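Local coordinates for glycosylation Associate Protein 2 (Streptococcus agalactiae serotype V, PDB 6OYC) that probably acts, in complex with its partners Gap1 and Gap3, in the glycosylation and accessory Sec secretion of a streptococcal surface glycoprotein, at residues B[281-286]-B[327-332]; B[400-405]-B[414-419]; B[162-167]-B[244-249]. All blocks are in the same frame, centred on the assembly; numbering follows the deposited sequence.

Interaction 1: residues B[281-286]-B[327-332]; sequences GHEFMT and CDPRLQ
M285 and C327 face each other as an antiparallel hydrogen-bonded pair in the mixed sheet of an alpha/beta-hydrolase-like domain. M285 N gives its hydrogen to C327 O at 3.2 Å, and C327 N returns one to M285 O. Past C327 the chain leaves the strand through an Asx turn: OD1 of D328 accepts from R330 N and, from the opposite face of the carboxylate, from R330 NE. R330 NH2 completes a side-on salt bridge to D328 OD2 at 2.8 Å. The two oxygens of D328 thus match NE and NH2 of R330, each lying near the guanidinium plane. R330 runs extended to CD (chi2 168°), which lies over one face of the H282 ring, a CH-pi contact at 3.8 Å from the centroid; the bend at chi3 (-60°) then turns NE to D328. Ring and guanidinium planes stand 73° apart. H282 NE2 is hydrogen-bonded to the hydroxyl of Y157, and E283 turns its carboxylate to R275 and R260. P329, compact and without an N-H, suits the strand's exit: its CD lies 3.3 Å from E283 O. Sulfur contacts complete the packing, M285 CB 3.8 Å from C327 SG and M285 SD 3.9 Å from P329 CG.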
loop_
_atom_site.group_PDB
_atom_site.type_symbol
_atom_site.label_atom_id
_atom_site.label_comp_id
_atom_site.label_asym_id
_atom_site.label_seq_id
_atom_site.Cartn_x
_atom_site.Cartn_y
_atom_site.Cartn_z
ATOM N N GLY B 281 -6.218 -13.703 -4.373
ATOM C CA GLY B 281 -6.049 -12.925 -3.160
ATOM C C GLY B 281 -4.674 -12.327 -2.979
ATOM O O GLY B 281 -4.309 -11.966 -1.853
ATOM N N HIS B 282 -3.890 -12.227 -4.050
ATOM C CA HIS B 282 -2.621 -11.522 -4.014
ATOM C C HIS B 282 -2.877 -10.040 -4.204
ATOM O O HIS B 282 -3.540 -9.646 -5.167
ATOM C CB HIS B 282 -1.691 -12.037 -5.110
ATOM C CG HIS B 282 -0.982 -13.298 -4.747
ATOM N ND1 HIS B 282 0.030 -13.827 -5.515
ATOM C CD2 HIS B 282 -1.144 -14.141 -3.697
ATOM C CE1 HIS B 282 0.467 -14.941 -4.951
ATOM N NE2 HIS B 282 -0.229 -15.154 -3.848
ATOM N N GLU B 283 -2.360 -9.221 -3.288
ATOM C CA GLU B 283 -2.594 -7.789 -3.294
ATOM C C GLU B 283 -1.334 -7.019 -3.665
ATOM O O GLU B 283 -0.210 -7.484 -3.457
ATOM C CB GLU B 283 -3.071 -7.277 -1.928
ATOM C CG GLU B 283 -4.187 -8.097 -1.283
ATOM C CD GLU B 283 -4.315 -7.830 0.219
ATOM O OE1 GLU B 283 -5.258 -7.130 0.650
ATOM O OE2 GLU B 283 -3.455 -8.317 0.972
ATOM N N PHE B 284 -1.558 -5.822 -4.211
ATOM C CA PHE B 284 -0.625 -4.714 -4.104
ATOM C C PHE B 284 -1.435 -3.468 -3.798
ATOM O O PHE B 284 -2.651 -3.421 -4.015
ATOM C CB PHE B 284 0.240 -4.514 -5.383
ATOM C CG PHE B 284 -0.544 -4.146 -6.637
ATOM C CD1 PHE B 284 -1.118 -5.133 -7.438
ATOM C CD2 PHE B 284 -0.659 -2.814 -7.042
ATOM C CE1 PHE B 284 -1.815 -4.791 -8.600
ATOM C CE2 PHE B 284 -1.351 -2.465 -8.210
ATOM C CZ PHE B 284 -1.931 -3.448 -8.983
ATOM N N MET B 285 -0.758 -2.456 -3.280
ATOM C CA MET B 285 -1.416 -1.197 -2.977
ATOM C C MET B 285 -0.705 -0.057 -3.692
ATOM O O MET B 285 0.491 -0.132 -3.989
ATOM C CB MET B 285 -1.456 -0.932 -1.468
ATOM C CG MET B 285 -2.462 -1.811 -0.763
ATOM S SD MET B 285 -1.830 -3.465 -0.544
ATOM C CE MET B 285 -3.109 -4.127 0.545
ATOM N N THR B 286 -1.446 1.012 -3.955
ATOM C CA THR B 286 -0.872 2.178 -4.601
ATOM C C THR B 286 -1.309 3.424 -3.858
ATOM O O THR B 286 -2.418 3.496 -3.329
ATOM C CB THR B 286 -1.290 2.268 -6.094
ATOM O OG1 THR B 286 -2.714 2.343 -6.188
ATOM C CG2 THR B 286 -0.808 1.048 -6.873
ATOM N N CYS B 327 3.506 -0.817 -3.087
ATOM C CA CYS B 327 4.058 -1.773 -2.136
ATOM C C CYS B 327 3.386 -3.129 -2.327
ATOM O O CYS B 327 2.276 -3.227 -2.858
ATOM C CB CYS B 327 3.882 -1.308 -0.687
ATOM S SG CYS B 327 2.153 -1.240 -0.172
ATOM N N ASP B 328 4.086 -4.170 -1.893
ATOM C CA ASP B 328 3.682 -5.560 -2.119
ATOM C C ASP B 328 3.661 -6.259 -0.766
ATOM O O ASP B 328 4.736 -6.549 -0.202
ATOM C CB ASP B 328 4.640 -6.238 -3.095
ATOM C CG ASP B 328 4.376 -7.714 -3.261
ATOM O OD1 ASP B 328 3.395 -8.226 -2.678
ATOM O OD2 ASP B 328 5.162 -8.373 -3.991
ATOM N N PRO B 329 2.489 -6.519 -0.196
ATOM C CA PRO B 329 2.422 -7.053 1.172
ATOM C C PRO B 329 2.447 -8.571 1.277
ATOM O O PRO B 329 2.183 -9.083 2.365
ATOM C CB PRO B 329 1.064 -6.518 1.654
ATOM C CG PRO B 329 0.201 -6.617 0.400
ATOM C CD PRO B 329 1.148 -6.225 -0.744
ATOM N N ARG B 330 2.728 -9.301 0.204
ATOM C CA ARG B 330 2.604 -10.753 0.221
ATOM C C ARG B 330 3.786 -11.407 0.937
ATOM O O ARG B 330 4.834 -10.792 1.159
ATOM C CB ARG B 330 2.482 -11.291 -1.209
ATOM C CG ARG B 330 1.235 -10.779 -1.947
ATOM C CD ARG B 330 1.283 -11.085 -3.443
ATOM N NE ARG B 330 2.441 -10.456 -4.080
ATOM C CZ ARG B 330 2.946 -10.815 -5.258
ATOM N NH1 ARG B 330 2.394 -11.800 -5.955
ATOM N NH2 ARG B 330 4.007 -10.185 -5.745
ATOM N N LEU B 331 3.588 -12.668 1.317
ATOM C CA LEU B 331 4.639 -13.550 1.854
ATOM C C LEU B 331 5.188 -12.941 3.148
ATOM O O LEU B 331 4.404 -12.473 3.987
ATOM C CB LEU B 331 5.673 -13.798 0.799
ATOM C CG LEU B 331 5.231 -14.615 -0.405
ATOM C CD1 LEU B 331 6.453 -15.147 -1.151
ATOM C CD2 LEU B 331 4.303 -15.750 0.012
ATOM N N GLN B 332 6.514 -12.935 3.344
ATOM C CA GLN B 332 7.093 -12.312 4.533
ATOM C C GLN B 332 7.119 -10.787 4.420
ATOM O O GLN B 332 6.583 -10.082 5.282
ATOM C CB GLN B 332 8.511 -12.841 4.797
ATOM C CG GLN B 332 9.024 -12.416 6.186
ATOM C CD GLN B 332 10.526 -12.646 6.395
ATOM O OE1 GLN B 332 11.214 -13.211 5.546
ATOM N NE2 GLN B 332 11.030 -12.210 7.544
#

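Interaction 2: residues B[400-405]-B[414-419]; sequences TVAQRE and ATSLDI
A402 and S416 bring the backbones closest, their CA atoms 5.2 Å apart, where helix 398-403 and helix 416-424 of the alpha/beta-hydrolase-like domain come together near the loop that connects them. Small residues suit this approach: A402 offers only a methyl group, and S416 is short enough to let the backbones come this near. S416 points toward the first helix, and its OG sits 3.5 Å from A402 CA. That hydroxyl lies between its own backbone N and carbonyl carbon (chi1 62°), a setting in which it also reaches back to hydrogen-bond with F413 O, just before the segment; its polar need is therefore met locally while its flank serves as a packing surface. Next to it, CG1 of V401 meets S416 CB at 3.8 Å, and the beta-branched valine adds a methyl contact beside the alanine.

L417 adds an apolar flank. Its CD2 methyl lies 4.0 Å from A402 CB and 3.9 Å from E405 CG, so one leucine branch covers both the alanine and the aliphatic part of the glutamate. E405 points toward the second segment and bends at chi2 (-59°), which carries its carboxylate alongside A414; OE1 comes to 3.5 Å from A414 CA. The other oxygen, OE2, accepts a hydrogen bond from F413 N, a job for which a flexible acidic chain is well suited. The carboxylate thus holds the end of the connecting loop close to the helix it has just left.

The two helices follow one another in the chain after strand 388-392 of the mixed sheet and before helix 429-444. That later helix borders the first, where T400 bonds to N436 and Q403 to S432, while D418 on the second bonds to the backbone of N155.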
loop_
_atom_site.group_PDB
_atom_site.type_symbol
_atom_site.label_atom_id
_atom_site.label_comp_id
_atom_site.label_asym_id
_atom_site.label_seq_id
_atom_site.Cartn_x
_atom_site.Cartn_y
_atom_site.Cartn_z
ATOM N N THR B 400 18.600 -17.044 -9.072
ATOM C CA THR B 400 19.971 -16.999 -8.569
ATOM C C THR B 400 20.009 -16.623 -7.089
ATOM O O THR B 400 20.777 -17.212 -6.315
ATOM C CB THR B 400 20.799 -16.009 -9.399
ATOM O OG1 THR B 400 20.995 -16.537 -10.720
ATOM C CG2 THR B 400 22.150 -15.727 -8.735
ATOM N N VAL B 401 19.200 -15.639 -6.678
ATOM C CA VAL B 401 19.110 -15.309 -5.256
ATOM C C VAL B 401 18.682 -16.534 -4.463
ATOM O O VAL B 401 19.193 -16.801 -3.364
ATOM C CB VAL B 401 18.149 -14.126 -5.040
ATOM C CG1 VAL B 401 17.970 -13.827 -3.535
ATOM C CG2 VAL B 401 18.645 -12.889 -5.806
ATOM N N ALA B 402 17.755 -17.311 -5.029
ATOM C CA ALA B 402 17.296 -18.535 -4.390
ATOM C C ALA B 402 18.458 -19.496 -4.170
ATOM O O ALA B 402 18.723 -19.915 -3.037
ATOM C CB ALA B 402 16.196 -19.177 -5.238
ATOM N N GLN B 403 19.185 -19.826 -5.243
ATOM C CA GLN B 403 20.306 -20.759 -5.136
ATOM C C GLN B 403 21.354 -20.297 -4.134
ATOM O O GLN B 403 22.003 -21.127 -3.499
ATOM C CB GLN B 403 20.937 -20.963 -6.503
ATOM C CG GLN B 403 19.982 -21.592 -7.487
ATOM C CD GLN B 403 19.722 -23.040 -7.155
ATOM O OE1 GLN B 403 20.495 -23.656 -6.431
ATOM N NE2 GLN B 403 18.630 -23.593 -7.675
ATOM N N ARG B 404 21.514 -18.993 -3.951
ATOM C CA ARG B 404 22.424 -18.501 -2.926
ATOM C C ARG B 404 22.102 -19.060 -1.538
ATOM O O ARG B 404 22.938 -18.953 -0.634
ATOM C CB ARG B 404 22.386 -16.969 -2.926
ATOM C CG ARG B 404 23.383 -16.286 -2.012
ATOM C CD ARG B 404 22.651 -15.302 -1.122
ATOM N NE ARG B 404 23.475 -14.758 -0.046
ATOM C CZ ARG B 404 23.720 -15.386 1.101
ATOM N NH1 ARG B 404 23.213 -16.597 1.324
ATOM N NH2 ARG B 404 24.476 -14.805 2.024
ATOM N N GLU B 405 20.927 -19.666 -1.350
ATOM C CA GLU B 405 20.579 -20.236 -0.055
ATOM C C GLU B 405 21.190 -21.615 0.161
ATOM O O GLU B 405 21.281 -22.060 1.310
ATOM C CB GLU B 405 19.054 -20.297 0.116
ATOM C CG GLU B 405 18.352 -18.925 0.134
ATOM C CD GLU B 405 18.852 -18.020 1.255
ATOM O OE1 GLU B 405 18.849 -18.466 2.426
ATOM O OE2 GLU B 405 19.248 -16.866 0.969
ATOM N N ALA B 414 16.272 -15.853 3.046
ATOM C CA ALA B 414 15.667 -17.174 2.895
ATOM C C ALA B 414 14.298 -17.119 2.215
ATOM O O ALA B 414 13.936 -18.042 1.471
ATOM C CB ALA B 414 15.581 -17.851 4.260
ATOM N N THR B 415 13.531 -16.039 2.429
ATOM C CA THR B 415 12.211 -15.882 1.808
ATOM C C THR B 415 12.235 -15.989 0.282
ATOM O O THR B 415 11.179 -16.126 -0.345
ATOM C CB THR B 415 11.587 -14.536 2.192
ATOM O OG1 THR B 415 10.270 -14.421 1.623
ATOM C CG2 THR B 415 12.454 -13.376 1.679
ATOM N N SER B 416 13.416 -15.905 -0.336
ATOM C CA SER B 416 13.486 -16.045 -1.788
ATOM C C SER B 416 13.029 -17.429 -2.225
ATOM O O SER B 416 12.520 -17.595 -3.344
ATOM C CB SER B 416 14.908 -15.772 -2.291
ATOM O OG SER B 416 15.858 -16.694 -1.773
ATOM N N LEU B 417 13.201 -18.431 -1.360
ATOM C CA LEU B 417 12.705 -19.769 -1.671
ATOM C C LEU B 417 11.190 -19.770 -1.793
ATOM O O LEU B 417 10.628 -20.393 -2.702
ATOM C CB LEU B 417 13.164 -20.760 -0.598
ATOM C CG LEU B 417 14.676 -20.799 -0.345
ATOM C CD1 LEU B 417 15.069 -21.974 0.530
ATOM C CD2 LEU B 417 15.432 -20.844 -1.670
ATOM N N ASP B 418 10.508 -19.060 -0.895
ATOM C CA ASP B 418 9.058 -18.937 -1.014
ATOM C C ASP B 418 8.668 -18.146 -2.250
ATOM O O ASP B 418 7.656 -18.456 -2.891
ATOM C CB ASP B 418 8.496 -18.290 0.244
ATOM C CG ASP B 418 8.702 -19.159 1.471
ATOM O OD1 ASP B 418 8.390 -20.381 1.407
ATOM O OD2 ASP B 418 9.192 -18.624 2.491
ATOM N N ILE B 419 9.472 -17.154 -2.624
ATOM C CA ILE B 419 9.191 -16.404 -3.841
ATOM C C ILE B 419 9.325 -17.297 -5.071
ATOM O O ILE B 419 8.519 -17.207 -6.004
ATOM C CB ILE B 419 10.099 -15.170 -3.913
ATOM C CG1 ILE B 419 9.856 -14.297 -2.675
ATOM C CG2 ILE B 419 9.831 -14.387 -5.185
ATOM C CD1 ILE B 419 10.764 -13.072 -2.573
#

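Interaction 3: residues B[162-167]-B[244-249]; sequences GQFGEN and LFAKGK
Two backbone hydrogen bonds join F164 and G165 to G248, where both chains turn out of their strands. F164 N gives to G248 O at 2.8 Å, and G248 N gives to G165 O at 2.8 Å. Beside them Q163 and K249 form an antiparallel non-hydrogen-bonded pair. A water also bridges G165 N, from which it accepts at 2.7 Å, and G248 O, to which it donates. A CA-H...O contact, K249 CA to G162 O at 3.3 Å, continues the pairing. Glycine suits G162, G165 and G248, since at their backbone angles a beta carbon would collide with the carbonyl oxygen of the residue before.

Among side chains, F164 and A246 point toward the opposite segment and meet CB to CB at 3.7 Å; the alanine is small enough to lie close to the phenyl group, whose edge is turned to G248 O. On the solvent side the bent chains of Q163 and K249 pass each other, Q163 OE1 lying 3.4 Å from K249 CB. Long polar residues fit here, giving carbon to the contact.

Strands 157-165 and 238-247 belong to two different antiparallel sheets; F164 reaches between them to F146, L171 of strand 168-180 and I198 of strand 198-208.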
loop_
_atom_site.group_PDB
_atom_site.type_symbol
_atom_site.label_atom_id
_atom_site.label_comp_id
_atom_site.label_asym_id
_atom_site.label_seq_id
_atom_site.Cartn_x
_atom_site.Cartn_y
_atom_site.Cartn_z
ATOM N N GLY B 162 -9.536 -33.104 3.004
ATOM C CA GLY B 162 -10.264 -34.246 3.553
ATOM C C GLY B 162 -11.730 -33.908 3.795
ATOM O O GLY B 162 -12.328 -33.113 3.066
ATOM N N GLN B 163 -12.284 -34.546 4.818
ATOM C CA GLN B 163 -13.654 -34.307 5.249
ATOM C C GLN B 163 -13.655 -33.469 6.513
ATOM O O GLN B 163 -13.026 -33.844 7.509
ATOM C CB GLN B 163 -14.381 -35.623 5.485
ATOM C CG GLN B 163 -14.177 -36.612 4.333
ATOM C CD GLN B 163 -15.435 -36.842 3.515
ATOM O OE1 GLN B 163 -16.283 -35.956 3.403
ATOM N NE2 GLN B 163 -15.561 -38.035 2.933
ATOM N N PHE B 164 -14.399 -32.363 6.487
ATOM C CA PHE B 164 -14.384 -31.389 7.567
ATOM C C PHE B 164 -15.633 -31.409 8.431
ATOM O O PHE B 164 -15.622 -30.805 9.502
ATOM C CB PHE B 164 -14.151 -29.985 6.984
ATOM C CG PHE B 164 -12.831 -29.867 6.284
ATOM C CD1 PHE B 164 -11.676 -29.565 6.997
ATOM C CD2 PHE B 164 -12.721 -30.159 4.930
ATOM C CE1 PHE B 164 -10.446 -29.509 6.359
ATOM C CE2 PHE B 164 -11.495 -30.112 4.294
ATOM C CZ PHE B 164 -10.352 -29.786 5.004
ATOM N N GLY B 165 -16.678 -32.129 8.029
ATOM C CA GLY B 165 -17.856 -32.299 8.864
ATOM C C GLY B 165 -19.120 -32.033 8.076
ATOM O O GLY B 165 -19.092 -31.371 7.036
ATOM N N GLU B 166 -20.242 -32.544 8.577
ATOM C CA GLU B 166 -21.530 -32.287 7.952
ATOM C C GLU B 166 -22.065 -30.891 8.274
ATOM O O GLU B 166 -22.777 -30.297 7.451
ATOM C CB GLU B 166 -22.512 -33.376 8.386
ATOM C CG GLU B 166 -21.905 -34.784 8.295
ATOM C CD GLU B 166 -21.328 -35.293 9.631
ATOM O OE1 GLU B 166 -21.921 -36.212 10.239
ATOM O OE2 GLU B 166 -20.284 -34.781 10.083
ATOM N N ASN B 167 -21.748 -30.364 9.454
ATOM C CA ASN B 167 -21.986 -28.979 9.836
ATOM C C ASN B 167 -20.646 -28.307 10.103
ATOM O O ASN B 167 -19.603 -28.961 10.186
ATOM C CB ASN B 167 -22.873 -28.881 11.080
ATOM C CG ASN B 167 -24.170 -29.671 10.934
ATOM O OD1 ASN B 167 -25.032 -29.322 10.138
ATOM N ND2 ASN B 167 -24.306 -30.743 11.705
ATOM N N LEU B 244 -11.138 -20.872 13.009
ATOM C CA LEU B 244 -11.712 -21.212 11.713
ATOM C C LEU B 244 -12.490 -22.523 11.832
ATOM O O LEU B 244 -12.006 -23.485 12.430
ATOM C CB LEU B 244 -10.625 -21.302 10.636
ATOM C CG LEU B 244 -11.024 -21.632 9.187
ATOM C CD1 LEU B 244 -9.990 -21.151 8.237
ATOM C CD2 LEU B 244 -11.113 -23.112 9.000
ATOM N N PHE B 245 -13.710 -22.531 11.305
ATOM C CA PHE B 245 -14.558 -23.710 11.193
ATOM C C PHE B 245 -14.730 -24.058 9.718
ATOM O O PHE B 245 -14.606 -23.195 8.841
ATOM C CB PHE B 245 -15.944 -23.479 11.815
ATOM C CG PHE B 245 -15.920 -23.254 13.299
ATOM C CD1 PHE B 245 -15.418 -22.088 13.835
ATOM C CD2 PHE B 245 -16.440 -24.199 14.162
ATOM C CE1 PHE B 245 -15.400 -21.896 15.213
ATOM C CE2 PHE B 245 -16.429 -24.000 15.534
ATOM C CZ PHE B 245 -15.906 -22.850 16.051
ATOM N N ALA B 246 -15.013 -25.331 9.454
ATOM C CA ALA B 246 -15.187 -25.822 8.099
ATOM C C ALA B 246 -16.227 -26.931 8.090
ATOM O O ALA B 246 -16.547 -27.532 9.121
ATOM C CB ALA B 246 -13.877 -26.348 7.502
ATOM N N LYS B 247 -16.749 -27.189 6.898
ATOM C CA LYS B 247 -17.647 -28.303 6.654
ATOM C C LYS B 247 -17.539 -28.704 5.186
ATOM O O LYS B 247 -17.163 -27.900 4.324
ATOM C CB LYS B 247 -19.092 -27.955 7.019
ATOM C CG LYS B 247 -19.695 -26.815 6.225
ATOM C CD LYS B 247 -21.175 -26.724 6.543
ATOM C CE LYS B 247 -21.886 -25.681 5.723
ATOM N NZ LYS B 247 -23.363 -25.838 5.925
ATOM N N GLY B 248 -17.875 -29.963 4.914
ATOM C CA GLY B 248 -17.806 -30.486 3.567
ATOM C C GLY B 248 -16.511 -31.230 3.295
ATOM O O GLY B 248 -15.825 -31.710 4.197
ATOM N N LYS B 249 -16.174 -31.316 2.018
ATOM C CA LYS B 249 -15.048 -32.114 1.571
ATOM C C LYS B 249 -14.315 -31.387 0.455
ATOM O O LYS B 249 -14.940 -30.799 -0.431
ATOM C CB LYS B 249 -15.528 -33.494 1.112
ATOM C CG LYS B 249 -14.679 -34.142 0.008
ATOM C CD LYS B 249 -13.618 -35.099 0.566
ATOM C CE LYS B 249 -12.601 -35.596 -0.503
ATOM N NZ LYS B 249 -11.546 -34.631 -0.934
HETATM O O HOH W 1 -17.164 -33.784 5.997
#

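How the interactions relate
Following the chain from its N terminus, interaction 3 comes first: 162-167 meets 244-249 across a loop of 76 residues rich in strand, joining the two antiparallel sheets of the beta domain. Only after it has closed does interaction 1 open, linking 283-289 with the end of 323-327 at one side of the mixed sheet. Interaction 2 then closes a short loop of eight residues between two successive helices. The three are in series, none crossing or enclosing another. Interactions 1 and 2 touch, L331 CD1 packing on I419 CG1 at 3.8 Å, whereas interaction 3 stands apart, its nearest atoms about 15 Å from those of interaction 1.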